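Long-range contacts in complement C1r subcomponent (Homo sapiens, PDB 6F1D), which is a serine protease of the complement C1 complex that probably activates C1s; the fragment here is its second CUB domain: residues R22-D27 with L95-D100; D51-P56 with G103-W108. All coordinates share one frame; numbering follows the deposited sequence.

Contact 1: residues R22-D27 with L95-D100. With CA (calcium ion), chain B.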
ATOM      1  N   ARG A  22      -1.120   4.892 -14.249  1.00 23.84           N
ATOM      2  CA  ARG A  22      -1.606   6.224 -14.557  1.00 25.30           C
ATOM      3  C   ARG A  22      -2.065   6.862 -13.241  1.00 34.53           C
ATOM      4  O   ARG A  22      -2.064   6.222 -12.183  1.00 37.39           O
ATOM      5  CB  ARG A  22      -2.714   6.168 -15.612  1.00 23.29           C
ATOM      6  CG  ARG A  22      -2.415   5.229 -16.765  1.00 24.53           C
ATOM      7  CD  ARG A  22      -3.476   5.247 -17.812  1.00 31.78           C
ATOM      8  NE  ARG A  22      -4.759   4.760 -17.305  1.00 34.50           N
ATOM      9  CZ  ARG A  22      -5.020   3.487 -17.032  1.00 44.67           C
ATOM     10  NH1 ARG A  22      -4.090   2.553 -17.194  1.00 44.89           N
ATOM     11  NH2 ARG A  22      -6.214   3.148 -16.570  1.00 37.72           N
ATOM     12  N   SER A  23      -2.410   8.146 -13.288  1.00 28.79           N
ATOM     13  CA  SER A  23      -2.651   8.923 -12.071  1.00 19.24           C
ATOM     14  C   SER A  23      -3.737   8.310 -11.196  1.00 20.17           C
ATOM     15  O   SER A  23      -4.870   8.113 -11.662  1.00 21.92           O
ATOM     16  CB  SER A  23      -3.124  10.331 -12.436  1.00 26.64           C
ATOM     17  OG  SER A  23      -2.379  10.870 -13.479  1.00 43.53           O
ATOM     18  N   TYR A  24      -3.464   8.171  -9.902  1.00 18.77           N
ATOM     19  CA  TYR A  24      -4.563   7.795  -9.009  1.00 15.00           C
ATOM     20  C   TYR A  24      -5.521   8.973  -8.774  1.00 16.27           C
ATOM     21  O   TYR A  24      -5.143  10.142  -8.885  1.00 18.71           O
ATOM     22  CB  TYR A  24      -4.049   7.231  -7.698  1.00 20.45           C
ATOM     23  CG  TYR A  24      -3.036   8.080  -7.003  1.00 16.94           C
ATOM     24  CD1 TYR A  24      -3.437   9.163  -6.253  1.00 18.29           C
ATOM     25  CD2 TYR A  24      -1.676   7.778  -7.105  1.00 13.11           C
ATOM     26  CE1 TYR A  24      -2.521   9.975  -5.594  1.00 17.16           C
ATOM     27  CE2 TYR A  24      -0.725   8.577  -6.443  1.00 17.00           C
ATOM     28  CZ  TYR A  24      -1.172   9.676  -5.700  1.00 21.78           C
ATOM     29  OH  TYR A  24      -0.283  10.465  -4.996  1.00 18.65           O
ATOM     30  N   PRO A  25      -6.794   8.687  -8.517  1.00 20.15           N
ATOM     31  CA  PRO A  25      -7.809   9.752  -8.354  1.00 18.01           C
ATOM     32  C   PRO A  25      -7.606  10.531  -7.060  1.00 20.26           C
ATOM     33  O   PRO A  25      -6.981  10.029  -6.120  1.00 19.03           O
ATOM     34  CB  PRO A  25      -9.131   8.964  -8.310  1.00 22.46           C
ATOM     35  CG  PRO A  25      -8.784   7.558  -8.619  1.00 28.58           C
ATOM     36  CD  PRO A  25      -7.361   7.354  -8.312  1.00 21.15           C
ATOM     37  N   PRO A  26      -8.180  11.726  -6.938  1.00 23.50           N
ATOM     38  CA  PRO A  26      -8.070  12.479  -5.693  1.00 22.39           C
ATOM     39  C   PRO A  26      -9.147  12.091  -4.686  1.00 20.70           C
ATOM     40  O   PRO A  26     -10.084  11.359  -4.991  1.00 24.86           O
ATOM     41  CB  PRO A  26      -8.271  13.929  -6.171  1.00 26.65           C
ATOM     42  CG  PRO A  26      -9.252  13.793  -7.275  1.00 30.46           C
ATOM     43  CD  PRO A  26      -8.923  12.494  -7.965  1.00 28.58           C
ATOM     44  N   ASP A  27      -8.957  12.580  -3.449  1.00 19.96           N
ATOM     45  CA  ASP A  27      -9.923  12.500  -2.360  1.00 23.06           C
ATOM     46  C   ASP A  27     -10.267  11.066  -1.985  1.00 22.99           C
ATOM     47  O   ASP A  27     -11.373  10.783  -1.525  1.00 32.89           O
ATOM     48  CB  ASP A  27     -11.169  13.318  -2.693  1.00 28.56           C
ATOM     49  CG  ASP A  27     -10.849  14.793  -2.848  1.00 46.57           C
ATOM     50  OD1 ASP A  27     -10.127  15.333  -1.969  1.00 52.86           O
ATOM     51  OD2 ASP A  27     -11.281  15.406  -3.851  1.00 62.38           O
ATOM     52  N   LEU A  95      -3.464  -1.907   4.269  1.00 19.14           N
ATOM     53  CA  LEU A  95      -2.914  -0.698   3.653  1.00 16.66           C
ATOM     54  C   LEU A  95      -4.018   0.336   3.553  1.00 20.85           C
ATOM     55  O   LEU A  95      -5.123   0.023   3.111  1.00 24.80           O
ATOM     56  CB  LEU A  95      -2.356  -0.967   2.271  1.00 23.09           C
ATOM     57  CG  LEU A  95      -1.202  -1.965   2.306  1.00 31.69           C
ATOM     58  CD1 LEU A  95      -1.805  -3.312   2.027  1.00 24.11           C
ATOM     59  CD2 LEU A  95      -0.176  -1.586   1.251  1.00 34.80           C
ATOM     60  N   LEU A  96      -3.719   1.548   3.986  1.00 15.45           N
ATOM     61  CA  LEU A  96      -4.635   2.671   3.920  1.00 14.66           C
ATOM     62  C   LEU A  96      -3.968   3.653   2.970  1.00 20.97           C
ATOM     63  O   LEU A  96      -2.819   4.024   3.184  1.00 19.03           O
ATOM     64  CB  LEU A  96      -4.822   3.314   5.290  1.00 18.09           C
ATOM     65  CG  LEU A  96      -5.449   2.497   6.405  1.00 21.88           C
ATOM     66  CD1 LEU A  96      -5.812   3.458   7.538  1.00 24.00           C
ATOM     67  CD2 LEU A  96      -6.666   1.750   5.857  1.00 20.77           C
ATOM     68  N   PHE A  97      -4.651   4.028   1.905  1.00 15.25           N
ATOM     69  CA  PHE A  97      -4.129   5.025   0.970  1.00 16.56           C
ATOM     70  C   PHE A  97      -5.058   6.237   0.992  1.00 19.62           C
ATOM     71  O   PHE A  97      -6.233   6.122   0.620  1.00 20.05           O
ATOM     72  CB  PHE A  97      -4.061   4.392  -0.429  1.00 17.23           C
ATOM     73  CG  PHE A  97      -3.411   5.242  -1.483  1.00 15.11           C
ATOM     74  CD1 PHE A  97      -3.954   5.268  -2.749  1.00 17.66           C
ATOM     75  CD2 PHE A  97      -2.247   5.951  -1.229  1.00 17.51           C
ATOM     76  CE1 PHE A  97      -3.358   6.044  -3.775  1.00 18.60           C
ATOM     77  CE2 PHE A  97      -1.644   6.717  -2.254  1.00 20.91           C
ATOM     78  CZ  PHE A  97      -2.198   6.739  -3.508  1.00 14.98           C
ATOM     79  N   PHE A  98      -4.530   7.394   1.391  1.00 14.47           N
ATOM     80  CA  PHE A  98      -5.283   8.643   1.444  1.00 19.84           C
ATOM     81  C   PHE A  98      -4.731   9.595   0.397  1.00 20.72           C
ATOM     82  O   PHE A  98      -3.513   9.756   0.303  1.00 15.47           O
ATOM     83  CB  PHE A  98      -5.127   9.332   2.794  1.00 20.48           C
ATOM     84  CG  PHE A  98      -5.598   8.518   3.975  1.00 27.68           C
ATOM     85  CD1 PHE A  98      -6.926   8.553   4.363  1.00 34.37           C
ATOM     86  CD2 PHE A  98      -4.694   7.770   4.730  1.00 30.41           C
ATOM     87  CE1 PHE A  98      -7.372   7.833   5.465  1.00 39.99           C
ATOM     88  CE2 PHE A  98      -5.132   7.040   5.851  1.00 24.66           C
ATOM     89  CZ  PHE A  98      -6.471   7.077   6.211  1.00 29.30           C
ATOM     90  N   THR A  99      -5.599  10.245  -0.359  1.00 15.42           N
ATOM     91  CA  THR A  99      -5.097  11.206  -1.328  1.00 23.85           C
ATOM     92  C   THR A  99      -5.895  12.483  -1.209  1.00 18.63           C
ATOM     93  O   THR A  99      -7.084  12.476  -0.849  1.00 22.73           O
ATOM     94  CB  THR A  99      -5.169  10.692  -2.774  1.00 21.64           C
ATOM     95  OG1 THR A  99      -6.546  10.529  -3.154  1.00 20.46           O
ATOM     96  CG2 THR A  99      -4.507   9.323  -2.890  1.00 14.97           C
ATOM     97  N   ASP A 100      -5.252  13.585  -1.532  1.00 19.69           N
ATOM     98  CA  ASP A 100      -5.899  14.875  -1.360  1.00 20.17           C
ATOM     99  C   ASP A 100      -6.552  15.300  -2.675  1.00 21.43           C
ATOM    100  O   ASP A 100      -6.747  14.478  -3.566  1.00 23.40           O
ATOM    101  CB  ASP A 100      -4.892  15.914  -0.867  1.00 22.08           C
ATOM    102  CG  ASP A 100      -3.826  16.277  -1.933  1.00 27.47           C
ATOM    103  OD1 ASP A 100      -3.798  15.677  -3.040  1.00 20.54           O
ATOM    104  OD2 ASP A 100      -2.989  17.175  -1.635  1.00 29.42           O
TER
HETATM  105 CA    CA B 300      -2.449  14.321  -4.405  1.00 21.35          CA
HETATM  106  O   HOH W   1      -4.457  13.268  -4.907  1.00 19.31           O
HETATM  107  O   HOH W   2      -1.727  13.280  -6.606  1.00 19.73           O

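Contact 2: residues D51-P56 with G103-W108. Unlike the reference sequence in segment 51-56: Glu53 (reference Asp), Pro56 (reference Gln). With CA (calcium ion), chain B.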
ATOM      1  N   ASP A  51       5.249   6.217  -7.082  1.00 20.05           N
ATOM      2  CA  ASP A  51       5.180   7.676  -7.195  1.00 18.73           C
ATOM      3  C   ASP A  51       3.940   8.147  -6.436  1.00 24.87           C
ATOM      4  O   ASP A  51       2.821   8.040  -6.948  1.00 17.30           O
ATOM      5  CB  ASP A  51       5.170   8.102  -8.667  1.00 24.63           C
ATOM      6  CG  ASP A  51       4.938   9.590  -8.849  1.00 36.88           C
ATOM      7  OD1 ASP A  51       5.289  10.360  -7.909  1.00 42.46           O
ATOM      8  OD2 ASP A  51       4.422   9.987  -9.932  1.00 40.55           O
ATOM      9  N   ILE A  52       4.146   8.595  -5.203  1.00 16.92           N
ATOM     10  CA  ILE A  52       3.082   9.192  -4.401  1.00 16.77           C
ATOM     11  C   ILE A  52       3.515  10.627  -4.152  1.00 29.43           C
ATOM     12  O   ILE A  52       4.668  10.868  -3.772  1.00 20.54           O
ATOM     13  CB  ILE A  52       2.867   8.435  -3.082  1.00 14.95           C
ATOM     14  CG1 ILE A  52       2.453   6.976  -3.361  1.00 16.53           C
ATOM     15  CG2 ILE A  52       1.830   9.164  -2.152  1.00 15.68           C
ATOM     16  CD1 ILE A  52       2.215   6.161  -2.112  1.00 21.78           C
ATOM     17  N   GLU A  53       2.602  11.568  -4.367  1.00 17.54           N
ATOM     18  CA  GLU A  53       2.964  12.980  -4.322  1.00 20.94           C
ATOM     19  C   GLU A  53       3.580  13.317  -2.957  1.00 20.84           C
ATOM     20  O   GLU A  53       3.094  12.841  -1.912  1.00 20.16           O
ATOM     21  CB  GLU A  53       1.697  13.818  -4.602  1.00 20.02           C
ATOM     22  CG  GLU A  53       1.900  15.360  -4.577  1.00 21.02           C
ATOM     23  CD  GLU A  53       0.578  16.117  -4.648  1.00 27.31           C
ATOM     24  OE1 GLU A  53       0.575  17.309  -5.025  1.00 25.21           O
ATOM     25  OE2 GLU A  53      -0.468  15.539  -4.299  1.00 27.14           O
ATOM     26  N   ASP A  54       4.675  14.079  -2.953  1.00 20.67           N
ATOM     27  CA  ASP A  54       5.350  14.416  -1.691  1.00 22.44           C
ATOM     28  C   ASP A  54       5.625  15.915  -1.596  1.00 23.23           C
ATOM     29  O   ASP A  54       5.127  16.722  -2.384  1.00 26.25           O
ATOM     30  CB  ASP A  54       6.661  13.627  -1.499  1.00 26.62           C
ATOM     31  CG  ASP A  54       7.708  13.994  -2.520  1.00 33.75           C
ATOM     32  OD1 ASP A  54       7.388  14.765  -3.464  1.00 37.00           O
ATOM     33  OD2 ASP A  54       8.860  13.499  -2.402  1.00 45.62           O
ATOM     34  N   HIS A  55       6.497  16.297  -0.647  1.00 24.50           N
ATOM     35  CA  HIS A  55       6.781  17.700  -0.306  1.00 26.59           C
ATOM     36  C   HIS A  55       8.239  17.790   0.121  1.00 28.48           C
ATOM     37  O   HIS A  55       8.730  16.872   0.791  1.00 33.03           O
ATOM     38  CB  HIS A  55       5.867  18.154   0.844  1.00 26.41           C
ATOM     39  CG  HIS A  55       5.978  19.604   1.184  1.00 28.65           C
ATOM     40  ND1 HIS A  55       7.041  20.117   1.886  1.00 34.00           N
ATOM     41  CD2 HIS A  55       5.160  20.651   0.917  1.00 31.35           C
ATOM     42  CE1 HIS A  55       6.884  21.421   2.030  1.00 38.33           C
ATOM     43  NE2 HIS A  55       5.750  21.770   1.451  1.00 34.33           N
ATOM     44  N   PRO A  56       8.945  18.864  -0.229  1.00 34.11           N
ATOM     45  CA  PRO A  56      10.386  18.936   0.082  1.00 36.67           C
ATOM     46  C   PRO A  56      10.733  19.003   1.568  1.00 45.23           C
ATOM     47  O   PRO A  56      11.893  18.738   1.910  1.00 44.10           O
ATOM     48  CB  PRO A  56      10.838  20.221  -0.620  1.00 39.02           C
ATOM     49  CG  PRO A  56       9.788  20.550  -1.602  1.00 41.11           C
ATOM     50  CD  PRO A  56       8.492  19.989  -1.059  1.00 40.30           C
ATOM     51  N   GLY A 103      -3.251  16.755  -8.120  1.00 33.09           N
ATOM     52  CA  GLY A 103      -1.969  16.210  -8.516  1.00 29.67           C
ATOM     53  C   GLY A 103      -2.123  14.996  -9.432  1.00 37.16           C
ATOM     54  O   GLY A 103      -3.162  14.327  -9.473  1.00 35.13           O
ATOM     55  N   ASP A 104      -1.053  14.723 -10.183  1.00 28.18           N
ATOM     56  CA  ASP A 104      -0.977  13.618 -11.136  1.00 24.79           C
ATOM     57  C   ASP A 104       0.270  12.823 -10.740  1.00 32.60           C
ATOM     58  O   ASP A 104       1.391  13.242 -11.040  1.00 34.63           O
ATOM     59  CB  ASP A 104      -0.869  14.129 -12.565  1.00 30.49           C
ATOM     60  CG  ASP A 104      -2.233  14.566 -13.144  1.00 54.80           C
ATOM     61  OD1 ASP A 104      -3.176  13.730 -13.153  1.00 59.09           O
ATOM     62  OD2 ASP A 104      -2.352  15.732 -13.585  1.00 54.12           O
ATOM     63  N   SER A 105       0.089  11.731 -10.016  1.00 33.19           N
ATOM     64  CA  SER A 105       1.189  10.864  -9.607  1.00 28.96           C
ATOM     65  C   SER A 105       0.819   9.448  -9.994  1.00 25.09           C
ATOM     66  O   SER A 105      -0.367   9.069  -9.962  1.00 20.62           O
ATOM     67  CB  SER A 105       1.472  10.941  -8.085  1.00 27.50           C
ATOM     68  OG  SER A 105       1.267  12.256  -7.595  1.00 38.94           O
ATOM     69  N   ARG A 106       1.833   8.647 -10.298  1.00 20.38           N
ATOM     70  CA  ARG A 106       1.546   7.363 -10.930  1.00 20.44           C
ATOM     71  C   ARG A 106       1.044   6.320  -9.944  1.00 18.71           C
ATOM     72  O   ARG A 106       0.372   5.377 -10.369  1.00 24.26           O
ATOM     73  CB  ARG A 106       2.780   6.856 -11.670  1.00 21.81           C
ATOM     74  CG  ARG A 106       3.194   7.801 -12.816  1.00 26.59           C
ATOM     75  CD  ARG A 106       4.454   7.350 -13.460  1.00 41.60           C
ATOM     76  NE  ARG A 106       4.157   6.421 -14.532  1.00 48.04           N
ATOM     77  CZ  ARG A 106       5.087   5.772 -15.223  1.00 59.30           C
ATOM     78  NH1 ARG A 106       6.375   5.970 -14.943  1.00 51.80           N
ATOM     79  NH2 ARG A 106       4.728   4.935 -16.195  1.00 61.45           N
ATOM     80  N   GLY A 107       1.349   6.441  -8.637  1.00 17.97           N
ATOM     81  CA  GLY A 107       0.789   5.515  -7.647  1.00 16.09           C
ATOM     82  C   GLY A 107       1.719   4.370  -7.268  1.00 15.53           C
ATOM     83  O   GLY A 107       2.942   4.463  -7.420  1.00 17.76           O
ATOM     84  N   TRP A 108       1.172   3.242  -6.825  1.00 16.93           N
ATOM     85  CA  TRP A 108       2.057   2.204  -6.306  1.00 14.37           C
ATOM     86  C   TRP A 108       1.450   0.863  -6.666  1.00 19.75           C
ATOM     87  O   TRP A 108       0.243   0.751  -6.917  1.00 16.74           O
ATOM     88  CB  TRP A 108       2.219   2.323  -4.777  1.00 16.01           C
ATOM     89  CG  TRP A 108       0.884   2.439  -4.113  1.00 15.42           C
ATOM     90  CD1 TRP A 108       0.201   3.592  -3.873  1.00 17.70           C
ATOM     91  CD2 TRP A 108       0.020   1.371  -3.671  1.00 15.79           C
ATOM     92  NE1 TRP A 108      -0.994   3.316  -3.252  1.00 17.46           N
ATOM     93  CE2 TRP A 108      -1.140   1.966  -3.141  1.00 19.05           C
ATOM     94  CE3 TRP A 108       0.134  -0.034  -3.642  1.00 18.15           C
ATOM     95  CZ2 TRP A 108      -2.189   1.228  -2.605  1.00 18.68           C
ATOM     96  CZ3 TRP A 108      -0.920  -0.756  -3.114  1.00 17.70           C
ATOM     97  CH2 TRP A 108      -2.055  -0.121  -2.590  1.00 20.18           C
TER
HETATM   98 CA    CA B 300      -2.449  14.321  -4.405  1.00 21.35          CA
HETATM   99  O   HOH W   3       4.519  12.678  -8.024  1.00 50.00           O
HETATM  100  O   HOH W   2      -1.727  13.280  -6.606  1.00 19.73           O
HETATM  101  O   HOH W   1      -4.457  13.268  -4.907  1.00 19.31           O

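Contact 1: residues R22-D27 with L95-D100
Tyr24 and Phe97 meet in a T-shaped (edge-to-face) aromatic pair, and beside them Thr99 and Asp100 bind the backbone of the 25-27 segment, fastening the loop between strands 13-16 and 29-35 to the calcium-side end of strand 92-98. The ring planes stand 78° apart with centroids separated by 4.9 Å. Phe97 presents its CZ corner over the centre of one Tyr24 face, CZ lying 3.8 Å from Tyr24 CE2. The first torsion of Tyr24 (chi1 51°) sets CG between the backbone N and the carbonyl carbon, folding the ring over its own main chain and into the interior. The methyl CG2 of Thr99 comes up obliquely, 3.4 Å from Tyr24 CE1, and also rests on a face of the Phe97 ring, filling the angle between the two aromatics. The hydroxyl of Thr99 points the other way. OG1 donates to Pro25 O at 3.0 Å, in the carbonyl plane and on a lone pair, and it accepts from Leu28 N, which fixes the rotation of the side chain. Two residues after Pro25, Asp27 N donates to Asp100 O at 2.9 Å from well above the carbonyl plane, while Pro26 CB packs against the same oxygen. Water 1, a calcium ligand, also donates to Asp100 O, at 2.9 Å. Asp100 OD1 itself binds the calcium ion at 2.4 Å. At its far end, Tyr24 OH is hydrogen-bonded to Asp63, another calcium ligand, and probably to Glu53 N. The polar ends of an otherwise apolar cluster therefore lead into the metal site: Tyr24 acts as a second-shell residue that probably helps orient Asp63, while Asp100 holds the ion through OD1 and its carbonyl joins Asp27 N to the calcium-bound water 1.

Contact 2: residues D51-P56 with G103-W108
With its carboxyl carbon swung anti to the backbone N (chi1 173°), Asp51 carries its carboxylate across to the 105-106 backbone, while the extended chain of Glu53, leaving in the same sense at CG, reaches out to the calcium ion. Asp51 OD2 accepts from Arg106 N at 2.9 Å. The bond is fairly straight, 162° at the hydrogen, but the amide approaches from above the carboxylate plane. Alongside, CB of Ser105 lies 3.6 Å from Asp51 OD2. The two main chains pair here in a single antiparallel bridge of the hydrogen-bonded kind: Asp51 N donates to Gly107 O at 2.9 Å, and Gly107 N returns a bond to Asp51 O at 2.8 Å. Three bonds thus converge on one residue. With an alanine here, Arg106 N would probably be left without its carboxylate acceptor, and the flank of Ser105 would lose its cover. Further in, CD1 of Ile52 touches Trp108 CD1 at 3.7 Å on the pyrrole side of the indole, and both side chains also lean on Leu65 of strand 64-69. Ser105 is buried with OG 3.4 Å from Glu53 CB, and makes a weak hydrogen bond to water 2, a ligand of the ion. Glu53 OE2 binds the calcium directly at 2.3 Å. Gly103 lies near this carboxylate, and at its positive phi of 110° a side chain would run into OE2 as well as the preceding carbonyl. Glu53, which stands where the reference sequence has an aspartate, is joined by Asp63 from just before strand 64-69 and by Asp100 and the Ser102 carbonyl after strand 92-98: a glutamate and two aspartates, as in the calcium sites of many CUB domains, which in relatives engage lysines of partner proteins.

From the N terminus the chain leaves strand 13-16 and passes through 22-27, whose partner is reached only at 95-100; contact 1 closes that long loop. Inside it, after strand 40-46, lies 51-56, which waits for 103-108, beyond the end of contact 1, so contact 2 crosses the first rather than nesting in it. Contact 1 serves strand 92-98 of one sheet, whereas contact 2 leads into strand 109-116 of the other. They meet directly: Ser23 OG probably bonds to Asp104 OD1 at 3.0 Å, and Phe97 sets its ring edge-to-face with Trp108. The calcium ion takes ligands from 51-56 and 95-100 and, with waters 1 and 2, gathers the four segments at one end of the beta sandwich.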